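Local coordinates for protein tetraacyldisaccharide 4'-kinase (Aquifex aeolicus, PDB 4EHX) that probably transfers the gamma-phosphate of ATP to the 4'-position of a tetraacyldisaccharide 1-phosphate, forming lipid IVA in lipid A biosynthesis, at residues A[43-48]-A[154-159]; A[186-191]-A[201-206]. All coordinates share one frame; numbering follows the deposited sequence.

Contact 1 (A[43-48]-A[154-159]); sequences NLSVGG and LLKKKD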
ATOM      1  N   ASN A  43      -3.319  -8.084   1.920  1.00 22.85           N
ATOM      2  CA  ASN A  43      -4.035  -8.200   3.180  1.00 27.11           C
ATOM      3  C   ASN A  43      -5.451  -8.726   2.955  1.00 28.29           C
ATOM      4  O   ASN A  43      -5.852  -9.022   1.817  1.00 24.09           O
ATOM      5  CB  ASN A  43      -4.013  -6.889   3.955  1.00 31.19           C
ATOM      6  CG  ASN A  43      -5.070  -5.936   3.493  1.00 36.40           C
ATOM      7  OD1 ASN A  43      -5.309  -5.803   2.295  1.00 36.80           O
ATOM      8  ND2 ASN A  43      -5.732  -5.279   4.439  1.00 43.21           N
ATOM      9  N   LEU A  44      -6.193  -8.875   4.039  1.00 28.73           N
ATOM     10  CA  LEU A  44      -7.497  -9.517   3.965  1.00 33.01           C
ATOM     11  C   LEU A  44      -8.629  -8.506   3.942  1.00 32.19           C
ATOM     12  O   LEU A  44      -9.748  -8.842   3.585  1.00 36.94           O
ATOM     13  CB  LEU A  44      -7.695 -10.467   5.156  1.00 29.40           C
ATOM     14  CG  LEU A  44      -6.871 -11.748   5.165  1.00 32.39           C
ATOM     15  CD1 LEU A  44      -7.298 -12.626   6.324  1.00 31.38           C
ATOM     16  CD2 LEU A  44      -7.059 -12.484   3.855  1.00 34.05           C
ATOM     17  N   SER A  45      -8.351  -7.266   4.334  1.00 29.84           N
ATOM     18  CA  SER A  45      -9.431  -6.313   4.549  1.00 30.27           C
ATOM     19  C   SER A  45      -9.300  -5.031   3.742  1.00 43.53           C
ATOM     20  O   SER A  45      -8.208  -4.644   3.318  1.00 42.83           O
ATOM     21  CB  SER A  45      -9.508  -5.939   6.031  1.00 34.87           C
ATOM     22  OG  SER A  45      -8.252  -5.462   6.481  1.00 30.46           O
ATOM     23  N   VAL A  46     -10.435  -4.377   3.531  1.00 45.43           N
ATOM     24  CA  VAL A  46     -10.430  -2.998   3.077  1.00 52.40           C
ATOM     25  C   VAL A  46     -10.116  -2.115   4.287  1.00 49.48           C
ATOM     26  O   VAL A  46     -10.333  -2.525   5.429  1.00 45.20           O
ATOM     27  CB  VAL A  46     -11.782  -2.617   2.464  1.00 53.02           C
ATOM     28  CG1 VAL A  46     -12.111  -3.568   1.332  1.00 49.58           C
ATOM     29  CG2 VAL A  46     -12.880  -2.644   3.520  1.00 47.92           C
ATOM     30  N   GLY A  47      -9.588  -0.918   4.047  1.00 49.62           N
ATOM     31  CA  GLY A  47      -9.232  -0.015   5.129  1.00 52.46           C
ATOM     32  C   GLY A  47      -7.727   0.092   5.302  1.00 56.30           C
ATOM     33  O   GLY A  47      -6.977  -0.610   4.625  1.00 53.91           O
ATOM     34  N   GLY A  48      -7.284   0.969   6.205  1.00 53.71           N
ATOM     35  CA  GLY A  48      -5.863   1.185   6.439  1.00 46.87           C
ATOM     36  C   GLY A  48      -5.143  -0.130   6.669  1.00 49.33           C
ATOM     37  O   GLY A  48      -5.590  -0.947   7.473  1.00 41.50           O
ATOM     38  N   LEU A 154      -0.369  -9.261   5.339  1.00 19.73           N
ATOM     39  CA  LEU A 154      -0.395  -8.328   6.469  1.00 19.27           C
ATOM     40  C   LEU A 154      -1.704  -8.499   7.201  1.00 22.54           C
ATOM     41  O   LEU A 154      -2.766  -8.586   6.568  1.00 24.54           O
ATOM     42  CB  LEU A 154      -0.279  -6.880   5.984  1.00 18.92           C
ATOM     43  CG  LEU A 154       1.145  -6.354   5.754  1.00 24.62           C
ATOM     44  CD1 LEU A 154       1.928  -7.233   4.789  1.00 22.11           C
ATOM     45  CD2 LEU A 154       1.069  -4.915   5.226  1.00 22.43           C
ATOM     46  N   LEU A 155      -1.623  -8.529   8.526  1.00 23.21           N
ATOM     47  CA  LEU A 155      -2.787  -8.678   9.390  1.00 27.50           C
ATOM     48  C   LEU A 155      -2.734  -7.648  10.496  1.00 33.04           C
ATOM     49  O   LEU A 155      -1.716  -7.533  11.176  1.00 28.04           O
ATOM     50  CB  LEU A 155      -2.768 -10.047  10.067  1.00 28.06           C
ATOM     51  CG  LEU A 155      -3.410 -11.301   9.484  1.00 46.40           C
ATOM     52  CD1 LEU A 155      -3.299 -12.373  10.556  1.00 49.79           C
ATOM     53  CD2 LEU A 155      -4.874 -11.086   9.083  1.00 37.58           C
ATOM     54  N   LYS A 156      -3.825  -6.922  10.713  1.00 26.29           N
ATOM     55  CA  LYS A 156      -3.922  -6.098  11.921  1.00 31.12           C
ATOM     56  C   LYS A 156      -4.877  -6.711  12.936  1.00 34.37           C
ATOM     57  O   LYS A 156      -5.746  -7.518  12.588  1.00 32.51           O
ATOM     58  CB  LYS A 156      -4.333  -4.665  11.589  1.00 31.90           C
ATOM     59  CG  LYS A 156      -5.678  -4.555  10.940  1.00 29.28           C
ATOM     60  CD  LYS A 156      -5.931  -3.152  10.451  1.00 36.18           C
ATOM     61  CE  LYS A 156      -7.199  -3.104   9.627  1.00 35.74           C
ATOM     62  NZ  LYS A 156      -7.422  -1.747   9.066  1.00 40.38           N
ATOM     63  N   LYS A 157      -4.720  -6.338  14.199  1.00 28.80           N
ATOM     64  CA  LYS A 157      -5.534  -6.946  15.250  1.00 32.12           C
ATOM     65  C   LYS A 157      -7.022  -6.863  14.899  1.00 31.17           C
ATOM     66  O   LYS A 157      -7.765  -7.821  15.087  1.00 36.01           O
ATOM     67  CB  LYS A 157      -5.255  -6.293  16.611  1.00 33.73           C
ATOM     68  CG  LYS A 157      -5.994  -6.958  17.778  1.00 34.36           C
ATOM     69  CD  LYS A 157      -5.712  -6.220  19.090  1.00 36.56           C
ATOM     70  CE  LYS A 157      -6.406  -6.871  20.274  1.00 45.55           C
ATOM     71  NZ  LYS A 157      -6.170  -6.093  21.527  1.00 47.27           N
ATOM     72  N   LYS A 158      -7.449  -5.718  14.373  1.00 33.69           N
ATOM     73  CA  LYS A 158      -8.856  -5.518  13.999  1.00 33.49           C
ATOM     74  C   LYS A 158      -9.379  -6.588  13.024  1.00 40.65           C
ATOM     75  O   LYS A 158     -10.556  -6.980  13.089  1.00 36.28           O
ATOM     76  CB  LYS A 158      -9.026  -4.134  13.374  1.00 41.58           C
ATOM     77  CG  LYS A 158     -10.477  -3.722  13.134  1.00 50.44           C
ATOM     78  CD  LYS A 158     -10.532  -2.446  12.315  1.00 54.19           C
ATOM     79  CE  LYS A 158     -11.966  -1.996  12.075  1.00 66.00           C
ATOM     80  NZ  LYS A 158     -12.025  -0.800  11.182  1.00 68.68           N
ATOM     81  N   ASP A 159      -8.514  -7.047  12.119  1.00 32.97           N
ATOM     82  CA  ASP A 159      -8.897  -8.072  11.133  1.00 33.07           C
ATOM     83  C   ASP A 159      -9.403  -9.345  11.801  1.00 36.23           C
ATOM     84  O   ASP A 159     -10.364  -9.965  11.329  1.00 36.63           O
ATOM     85  CB  ASP A 159      -7.714  -8.435  10.227  1.00 29.85           C
ATOM     86  CG  ASP A 159      -7.310  -7.305   9.293  1.00 34.62           C
ATOM     87  OD1 ASP A 159      -8.179  -6.477   8.937  1.00 31.25           O
ATOM     88  OD2 ASP A 159      -6.121  -7.252   8.893  1.00 32.06           O
TER
HETATM   89  O   HOH W   1      -5.141  -5.217   7.301  1.00 28.65           O
HETATM   90  O   HOH W   2      -5.353  -8.524   6.509  1.00 31.38           O
HETATM   91  O   HOH W   3     -10.075  -2.603   8.258  1.00 35.77           O
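Ser45 and Asp159 meet directly: the hydroxyl OG of Ser45 donates to OD1 of Asp159 at 2.7 Å, reaching the carboxylate on its syn side but 30° out of its plane. A second bond crosses farther along the loop, where the ammonium NZ of Lys156 lies 2.6 Å from Gly48 O, in the plane of that carbonyl. The lysine side chain leaves its backbone with CG between N and the carbonyl carbon (chi1 62°) and then runs fully extended, which carries NZ across to the glycines; through a water the same NZ also reaches Val46 O. Apolar contact is slight, a single touch of methyl on methyl between Leu44 CD1 and Leu155 CD2.

The other carboxylate oxygen, Asp159 OD2, works on its own segment and on water. It accepts the backbone N of Lys156 at 2.9 Å along an almost straight N-H line, from above the carboxylate plane, and this fixes the rotation of the group. Two waters also donate to OD2. One accepts from Asn43 ND2, the other links Leu44 N to Leu154 O, filling the place where the two parallel strands diverge. Asn43 ND2 further donates to Ser45 O at 2.8 Å, bridging two residues of the loop. Were Asp159 replaced by an alanine, Ser45 OG and Lys156 N would probably lose their acceptor, and each of the two waters one of its partners.

Residues 45-48 open the predicted ATP-binding loop, between strand 38-43 and helix 51-61. The contact thus ties the P-loop of this kinase to the end of the adjacent strand 150-156 and the short helical turn that follows it, as expected at the nucleotide site of a P-loop fold.

Contact 2 (A[186-191]-A[201-206]); sequences TYQEVE and TFKMFR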
ATOM      1  N   THR A 186       0.632  -6.021  11.740  1.00 26.78           N
ATOM      2  CA  THR A 186       0.778  -4.571  11.603  1.00 25.64           C
ATOM      3  C   THR A 186       0.109  -3.733  12.704  1.00 27.46           C
ATOM      4  O   THR A 186      -0.646  -4.242  13.548  1.00 25.80           O
ATOM      5  CB  THR A 186       0.198  -4.123  10.254  1.00 27.56           C
ATOM      6  OG1 THR A 186      -1.191  -4.479  10.218  1.00 23.71           O
ATOM      7  CG2 THR A 186       0.928  -4.826   9.083  1.00 22.45           C
ATOM      8  N   TYR A 187       0.389  -2.433  12.659  1.00 26.75           N
ATOM      9  CA  TYR A 187      -0.118  -1.452  13.623  1.00 31.05           C
ATOM     10  C   TYR A 187       0.255  -1.780  15.064  1.00 29.92           C
ATOM     11  O   TYR A 187      -0.491  -1.472  15.995  1.00 33.13           O
ATOM     12  CB  TYR A 187      -1.629  -1.241  13.452  1.00 29.86           C
ATOM     13  CG  TYR A 187      -1.978  -0.578  12.138  1.00 34.99           C
ATOM     14  CD1 TYR A 187      -2.180  -1.336  10.983  1.00 32.28           C
ATOM     15  CD2 TYR A 187      -2.075   0.808  12.039  1.00 38.49           C
ATOM     16  CE1 TYR A 187      -2.486  -0.732   9.771  1.00 35.97           C
ATOM     17  CE2 TYR A 187      -2.382   1.420  10.829  1.00 40.99           C
ATOM     18  CZ  TYR A 187      -2.587   0.644   9.701  1.00 40.04           C
ATOM     19  OH  TYR A 187      -2.896   1.237   8.498  1.00 39.02           O
ATOM     20  N   GLN A 188       1.429  -2.382  15.248  1.00 29.45           N
ATOM     21  CA  GLN A 188       1.890  -2.745  16.588  1.00 34.18           C
ATOM     22  C   GLN A 188       2.086  -1.505  17.450  1.00 37.84           C
ATOM     23  O   GLN A 188       2.017  -1.578  18.683  1.00 30.45           O
ATOM     24  CB  GLN A 188       3.204  -3.530  16.524  1.00 33.87           C
ATOM     25  CG  GLN A 188       3.083  -4.902  15.867  1.00 34.21           C
ATOM     26  CD  GLN A 188       2.342  -5.913  16.726  1.00 38.34           C
ATOM     27  OE1 GLN A 188       2.264  -5.775  17.951  1.00 37.97           O
ATOM     28  NE2 GLN A 188       1.801  -6.944  16.085  1.00 29.48           N
ATOM     29  N   GLU A 189       2.335  -0.372  16.797  1.00 30.19           N
ATOM     30  CA  GLU A 189       2.613   0.874  17.512  1.00 38.78           C
ATOM     31  C   GLU A 189       1.372   1.447  18.197  1.00 42.09           C
ATOM     32  O   GLU A 189       1.480   2.335  19.037  1.00 38.92           O
ATOM     33  CB  GLU A 189       3.261   1.919  16.584  1.00 38.92           C
ATOM     34  CG  GLU A 189       2.330   2.559  15.561  1.00 34.48           C
ATOM     35  CD  GLU A 189       2.096   1.686  14.335  1.00 40.93           C
ATOM     36  OE1 GLU A 189       2.818   0.681  14.167  1.00 37.69           O
ATOM     37  OE2 GLU A 189       1.192   2.002  13.534  1.00 36.16           O
ATOM     38  N   VAL A 190       0.195   0.931  17.855  1.00 41.39           N
ATOM     39  CA  VAL A 190      -1.042   1.418  18.472  1.00 46.79           C
ATOM     40  C   VAL A 190      -2.044   0.341  18.883  1.00 46.09           C
ATOM     41  O   VAL A 190      -2.886   0.577  19.745  1.00 41.09           O
ATOM     42  CB  VAL A 190      -1.837   2.348  17.528  1.00 52.60           C
ATOM     43  CG1 VAL A 190      -2.063   1.679  16.196  1.00 42.18           C
ATOM     44  CG2 VAL A 190      -3.164   2.730  18.158  1.00 64.66           C
ATOM     45  N   GLU A 191      -1.962  -0.833  18.260  1.00 36.06           N
ATOM     46  CA  GLU A 191      -2.805  -1.959  18.649  1.00 45.22           C
ATOM     47  C   GLU A 191      -1.951  -3.212  18.622  1.00 44.79           C
ATOM     48  O   GLU A 191      -2.137  -4.080  17.762  1.00 38.51           O
ATOM     49  CB  GLU A 191      -4.042  -2.171  17.778  1.00 50.93           C
ATOM     50  CG  GLU A 191      -5.276  -1.430  18.247  1.00 71.05           C
ATOM     51  CD  GLU A 191      -6.552  -2.048  17.709  1.00 83.08           C
ATOM     52  OE1 GLU A 191      -7.359  -1.319  17.094  1.00 83.52           O
ATOM     53  OE2 GLU A 191      -6.749  -3.266  17.904  1.00 91.25           O
ATOM     54  N   THR A 201       6.599 -15.199  11.175  1.00 30.36           N
ATOM     55  CA  THR A 201       5.735 -14.101  11.574  1.00 33.96           C
ATOM     56  C   THR A 201       6.587 -12.927  12.051  1.00 29.59           C
ATOM     57  O   THR A 201       7.546 -13.121  12.793  1.00 27.24           O
ATOM     58  CB  THR A 201       4.761 -14.561  12.680  1.00 39.82           C
ATOM     59  OG1 THR A 201       3.953 -15.632  12.170  1.00 35.22           O
ATOM     60  CG2 THR A 201       3.860 -13.415  13.132  1.00 32.32           C
ATOM     61  N   PHE A 202       6.225 -11.724  11.618  1.00 24.56           N
ATOM     62  CA  PHE A 202       7.032 -10.522  11.843  1.00 29.15           C
ATOM     63  C   PHE A 202       6.182  -9.342  12.284  1.00 30.76           C
ATOM     64  O   PHE A 202       5.318  -8.878  11.543  1.00 27.73           O
ATOM     65  CB  PHE A 202       7.736 -10.124  10.546  1.00 23.58           C
ATOM     66  CG  PHE A 202       8.525 -11.234   9.935  1.00 27.82           C
ATOM     67  CD1 PHE A 202       7.920 -12.122   9.060  1.00 25.81           C
ATOM     68  CD2 PHE A 202       9.859 -11.419  10.272  1.00 30.35           C
ATOM     69  CE1 PHE A 202       8.644 -13.164   8.505  1.00 29.72           C
ATOM     70  CE2 PHE A 202      10.588 -12.460   9.728  1.00 31.48           C
ATOM     71  CZ  PHE A 202       9.977 -13.332   8.843  1.00 31.32           C
ATOM     72  N   LYS A 203       6.444  -8.839  13.478  1.00 27.67           N
ATOM     73  CA  LYS A 203       5.714  -7.679  13.963  1.00 27.59           C
ATOM     74  C   LYS A 203       6.216  -6.426  13.280  1.00 28.25           C
ATOM     75  O   LYS A 203       7.427  -6.225  13.133  1.00 27.14           O
ATOM     76  CB  LYS A 203       5.901  -7.538  15.471  1.00 30.40           C
ATOM     77  CG  LYS A 203       5.140  -8.568  16.296  1.00 30.00           C
ATOM     78  CD  LYS A 203       5.414  -8.289  17.771  1.00 41.12           C
ATOM     79  CE  LYS A 203       4.542  -9.106  18.694  1.00 45.10           C
ATOM     80  NZ  LYS A 203       4.824  -8.666  20.091  1.00 52.67           N
ATOM     81  N   MET A 204       5.284  -5.567  12.889  1.00 28.33           N
ATOM     82  CA  MET A 204       5.635  -4.348  12.174  1.00 22.82           C
ATOM     83  C   MET A 204       5.178  -3.119  12.936  1.00 30.07           C
ATOM     84  O   MET A 204       4.010  -3.016  13.318  1.00 28.46           O
ATOM     85  CB  MET A 204       4.988  -4.356  10.788  1.00 24.19           C
ATOM     86  CG  MET A 204       5.164  -3.044  10.029  1.00 23.41           C
ATOM     87  SD  MET A 204       4.477  -3.154   8.351  1.00 29.17           S
ATOM     88  CE  MET A 204       3.368  -1.741   8.355  1.00 26.63           C
ATOM     89  N   PHE A 205       6.114  -2.203  13.153  1.00 23.62           N
ATOM     90  CA  PHE A 205       5.857  -0.946  13.852  1.00 26.32           C
ATOM     91  C   PHE A 205       6.110   0.133  12.825  1.00 29.39           C
ATOM     92  O   PHE A 205       6.960  -0.037  11.960  1.00 26.60           O
ATOM     93  CB  PHE A 205       6.835  -0.758  15.024  1.00 28.88           C
ATOM     94  CG  PHE A 205       6.649  -1.748  16.151  1.00 30.99           C
ATOM     95  CD1 PHE A 205       7.109  -3.052  16.033  1.00 30.77           C
ATOM     96  CD2 PHE A 205       6.047  -1.361  17.340  1.00 29.66           C
ATOM     97  CE1 PHE A 205       6.948  -3.963  17.078  1.00 30.33           C
ATOM     98  CE2 PHE A 205       5.891  -2.263  18.389  1.00 34.17           C
ATOM     99  CZ  PHE A 205       6.336  -3.564  18.256  1.00 34.00           C
ATOM    100  N   ARG A 206       5.368   1.233  12.897  1.00 26.33           N
ATOM    101  CA  ARG A 206       5.692   2.384  12.067  1.00 26.82           C
ATOM    102  C   ARG A 206       5.950   3.555  12.972  1.00 28.14           C
ATOM    103  O   ARG A 206       5.168   3.832  13.875  1.00 32.32           O
ATOM    104  CB  ARG A 206       4.566   2.696  11.069  1.00 32.61           C
ATOM    105  CG  ARG A 206       4.549   1.746   9.887  1.00 33.19           C
ATOM    106  CD  ARG A 206       3.657   2.248   8.769  1.00 37.45           C
ATOM    107  NE  ARG A 206       2.262   2.312   9.169  1.00 48.06           N
ATOM    108  CZ  ARG A 206       1.272   2.686   8.367  1.00 53.49           C
ATOM    109  NH1 ARG A 206       1.524   3.034   7.114  1.00 54.80           N
ATOM    110  NH2 ARG A 206       0.027   2.714   8.821  1.00 63.74           N
TER
HETATM  111  O   HOH W   4       2.617  -0.857  11.696  1.00 29.70           O
HETATM  112  O   HOH W   5       3.676  -5.928  20.149  1.00 38.55           O
HETATM  113  O   HOH W   6       0.849   1.240  11.068  1.00 41.90           O
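Gln188 lies against three consecutive residues of strand 201-212. Its CB sits over the centre of the Phe205 ring, 3.5 Å from the ring centroid and 10° off the normal, a CH-pi contact on one face. CG comes 3.3 Å from Met204 O, the carbonyl that also accepts Gln188 N at 3.3 Å, nearly along the C=O axis. A bend at chi2 (-72°) then turns the amide away from the phenyl ring and against Lys203, whose extended chain it crosses at about a right angle; CD and NE2 rest on the lysine methylenes, NE2 being 3.7 Å from Lys203 CG. At the tip, both ends of the amide are held by neighbouring backbone: OE1 accepts from Phe193 N and NE2 donates to Leu185 O, which fixes the flip of the group. A water also joins OE1 to Lys203 NZ, whose charge is paired with Glu194.

Glu189 folds back to the strand as well. Its OE1 accepts Arg206 N at 2.9 Å, from well above the carboxylate plane, and one water bonds to Tyr187 N, this OE1 and Met204 O together. Glu189 OE2 and Arg206 NE stand 4.5 Å apart, bridged by another water; that water also lies over one face of the Tyr187 ring, near its rim. The Arg206 side chain lies alongside that of Tyr187, its guanidinium plane 83° from the ring, and its NH1 is bound by Ser53. Thr186 CG2 touches Met204 SD at 4.0 Å, the two side chains lying side by side.

Here two parallel neighbours of the sheet, 182-186 and 201-212, part company: the chain leaves the first strand in a turn, whose Tyr187 O accepts from both Val190 N and Glu191 N, and this turn packs against residues 203-206 of the second.

In the fold
Contacts 1 and 2, with centres 12 Å apart, both lie where parallel strands of the sheet end (38-43, 150-156 and 182-186), contact 2 adding the first half of strand 201-212. They meet directly: Leu155 O and Thr186 N, 2.8 Å apart, make a probable hydrogen bond, and Lys156 CB lies 3.4 Å from Thr186 OG1. Tyr187 of contact 2 reaches the predicted ATP loop of contact 1, its OH 3.2 Å from Gly48 C, while Arg206 binds Ser53 in the helix that follows this loop. A methylpentanediol, probably from the crystallisation liquor, touches residues of both contacts: it is bound by Lys156 and lies about 4 Å from the Tyr187 side chain.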